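Local structure of esterase YbfF (Escherichia coli, 3BF7) at residues Arg37-Val40 against Asn41-Ile45. The protein is an alpha/beta-hydrolase-fold esterase with a helical cap, and probably hydrolyses ester and thioester substrates. The protein carries 1 engineered substitution. Numbering follows the deposited sequence.
Sequences RDLV and NDHNI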
ATOM      1  N   ARG A  37      -2.981  -5.084  13.741  1.00  9.57           N
ATOM      2  CA  ARG A  37      -3.506  -5.736  14.932  1.00 10.65           C
ATOM      3  C   ARG A  37      -2.467  -6.607  15.628  1.00  9.98           C
ATOM      4  O   ARG A  37      -2.543  -6.828  16.838  1.00 10.72           O
ATOM      5  CB  ARG A  37      -4.758  -6.550  14.584  1.00 11.34           C
ATOM      6  CG  ARG A  37      -5.960  -5.670  14.243  1.00 13.33           C
ATOM      7  CD  ARG A  37      -7.252  -6.468  14.164  1.00 14.05           C
ATOM      8  NE  ARG A  37      -7.354  -7.286  12.959  1.00 15.06           N
ATOM      9  CZ  ARG A  37      -7.685  -6.821  11.758  1.00 15.11           C
ATOM     10  NH1 ARG A  37      -7.948  -5.531  11.585  1.00 16.61           N
ATOM     11  NH2 ARG A  37      -7.769  -7.652  10.728  1.00 17.27           N
ATOM     12  N   ASP A  38      -1.489  -7.096  14.875  1.00  9.81           N
ATOM     13  CA  ASP A  38      -0.440  -7.919  15.459  1.00 10.23           C
ATOM     14  C   ASP A  38       0.742  -7.059  15.893  1.00  9.33           C
ATOM     15  O   ASP A  38       1.272  -7.216  16.995  1.00  9.87           O
ATOM     16  CB  ASP A  38       0.028  -8.977  14.455  1.00 10.56           C
ATOM     17  CG  ASP A  38       1.151  -9.833  14.995  1.00 14.14           C
ATOM     18  OD1 ASP A  38       2.319  -9.399  14.922  1.00 12.74           O
ATOM     19  OD2 ASP A  38       0.859 -10.937  15.506  1.00 18.24           O
ATOM     20  N   LEU A  39       1.142  -6.134  15.032  1.00  9.14           N
ATOM     21  CA  LEU A  39       2.282  -5.278  15.321  1.00  9.41           C
ATOM     22  C   LEU A  39       2.070  -4.279  16.459  1.00  8.89           C
ATOM     23  O   LEU A  39       3.039  -3.803  17.047  1.00  9.32           O
ATOM     24  CB  LEU A  39       2.708  -4.559  14.039  1.00  8.88           C
ATOM     25  CG  LEU A  39       3.195  -5.518  12.942  1.00  9.22           C
ATOM     26  CD1 LEU A  39       3.286  -4.792  11.611  1.00  9.38           C
ATOM     27  CD2 LEU A  39       4.547  -6.107  13.336  1.00 11.05           C
ATOM     28  N   VAL A  40       0.817  -3.974  16.783  1.00  9.81           N
ATOM     29  CA  VAL A  40       0.526  -3.029  17.861  1.00 10.31           C
ATOM     30  C   VAL A  40       0.844  -3.624  19.237  1.00 11.68           C
ATOM     31  O   VAL A  40       0.848  -2.915  20.244  1.00 11.60           O
ATOM     32  CB  VAL A  40      -0.960  -2.573  17.829  1.00 10.92           C
ATOM     33  CG1 VAL A  40      -1.871  -3.708  18.259  1.00 12.12           C
ATOM     34  CG2 VAL A  40      -1.152  -1.351  18.717  1.00 12.18           C
ATOM     35  N   ASN A  41       1.110  -4.925  19.282  1.00 12.07           N
ATOM     36  CA  ASN A  41       1.446  -5.573  20.545  1.00 13.76           C
ATOM     37  C   ASN A  41       2.745  -4.998  21.094  1.00 14.31           C
ATOM     38  O   ASN A  41       2.925  -4.895  22.312  1.00 15.76           O
ATOM     39  CB  ASN A  41       1.599  -7.086  20.352  1.00 15.66           C
ATOM     40  CG  ASN A  41       0.265  -7.800  20.242  1.00 18.06           C
ATOM     41  OD1 ASN A  41      -0.533  -7.797  21.181  1.00 21.36           O
ATOM     42  ND2 ASN A  41       0.017  -8.419  19.093  1.00 19.49           N
ATOM     43  N   ASP A  42       3.643  -4.603  20.194  1.00 13.70           N
ATOM     44  CA  ASP A  42       4.934  -4.062  20.597  1.00 13.39           C
ATOM     45  C   ASP A  42       5.434  -2.852  19.802  1.00 12.50           C
ATOM     46  O   ASP A  42       6.626  -2.543  19.825  1.00 13.77           O
ATOM     47  CB  ASP A  42       5.983  -5.179  20.571  1.00 14.66           C
ATOM     48  CG  ASP A  42       6.015  -5.928  19.254  1.00 15.81           C
ATOM     49  OD1 ASP A  42       5.069  -5.780  18.450  1.00 14.89           O
ATOM     50  OD2 ASP A  42       6.986  -6.683  19.029  1.00 16.37           O
ATOM     51  N   HIS A  43       4.530  -2.170  19.104  1.00 11.48           N
ATOM     52  CA  HIS A  43       4.897  -0.977  18.336  1.00 10.64           C
ATOM     53  C   HIS A  43       3.751   0.014  18.310  1.00 10.42           C
ATOM     54  O   HIS A  43       2.588  -0.378  18.364  1.00 11.22           O
ATOM     55  CB  HIS A  43       5.172  -1.281  16.856  1.00 10.65           C
ATOM     56  CG  HIS A  43       6.247  -2.284  16.609  1.00 10.54           C
ATOM     57  ND1 HIS A  43       6.032  -3.641  16.706  1.00 10.87           N
ATOM     58  CD2 HIS A  43       7.534  -2.132  16.219  1.00 11.10           C
ATOM     59  CE1 HIS A  43       7.141  -4.283  16.383  1.00 11.22           C
ATOM     60  NE2 HIS A  43       8.068  -3.390  16.084  1.00 12.13           N
ATOM     61  N   ASN A  44       4.081   1.299  18.219  1.00 11.16           N
ATOM     62  CA  ASN A  44       3.038   2.296  18.051  1.00  9.95           C
ATOM     63  C   ASN A  44       2.744   2.112  16.566  1.00  8.92           C
ATOM     64  O   ASN A  44       3.666   1.892  15.774  1.00  9.63           O
ATOM     65  CB  ASN A  44       3.551   3.715  18.299  1.00 11.70           C
ATOM     66  CG  ASN A  44       3.721   4.026  19.770  1.00 14.06           C
ATOM     67  OD1 ASN A  44       3.136   3.363  20.627  1.00 13.93           O
ATOM     68  ND2 ASN A  44       4.508   5.051  20.070  1.00 17.33           N
ATOM     69  N   ILE A  45       1.473   2.179  16.190  1.00  8.90           N
ATOM     70  CA  ILE A  45       1.082   1.990  14.800  1.00  8.89           C
ATOM     71  C   ILE A  45       0.384   3.212  14.228  1.00  8.37           C
ATOM     72  O   ILE A  45      -0.378   3.887  14.923  1.00  9.12           O
ATOM     73  CB  ILE A  45       0.110   0.795  14.656  1.00 10.45           C
ATOM     74  CG1 ILE A  45       0.754  -0.483  15.198  1.00 12.50           C
ATOM     75  CG2 ILE A  45      -0.305   0.630  13.200  1.00 13.22           C
ATOM     76  CD1 ILE A  45       2.006  -0.905  14.473  1.00 13.35           C
TER
HETATM   77  O   HOH W   1      -2.596  -9.074  18.729  1.00 21.11           O
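Backbone carbonyls of Asp38 and Leu39, near the C-terminal end of helix 33-39, are taken up by polar groups of the turn that follows. Asn41 grips Asp38 O twice. Asn41 N donates over 3.2 Å to Asp38 O from above the carbonyl plane. The side chain folds back, with CG beside its own backbone N (chi1 -77°), and Asn41 ND2 donates to the same Asp38 O at 2.7 Å. A water accepts from Asn41 ND2 and donates to Arg37 O, bridging the two. Leu39 O receives His43 ND1 at 3.0 Å, in the carbonyl plane on a lone pair and at the edge of the imidazole. Asp42 N adds a weak bond to Leu39 O. Asp42 OD1 accepts a second, weak bond from His43 ND1, and a salt bridge to Arg249 of helix 241-253 probably offsets the negative charge beside Leu39 O. Arg249 also pairs with Asp38, tying both acids to that helix. A phenylalanine in place of His43 would probably leave Leu39 O without its in-plane donor and the ring freer to turn.

Ile45 makes the apolar contacts. Ile45 CD1 meets Leu39 CB at 3.7 Å, while Ile45 CG1 lies 3.8 Å from Val40 CB, the two side chains crossing at about a right angle. Val40 CA also makes a CH...O contact with His43 O, 3.4 Å long.

The turn, its Asp38 and Leu39 carbonyls bound by Asn41, Asp42 and His43, leads from helix 33-39 into strand 45-48. It completes a beta-alpha-beta crossover from strand 19-22 to its parallel neighbour 45-48 in the alpha/beta-hydrolase sheet.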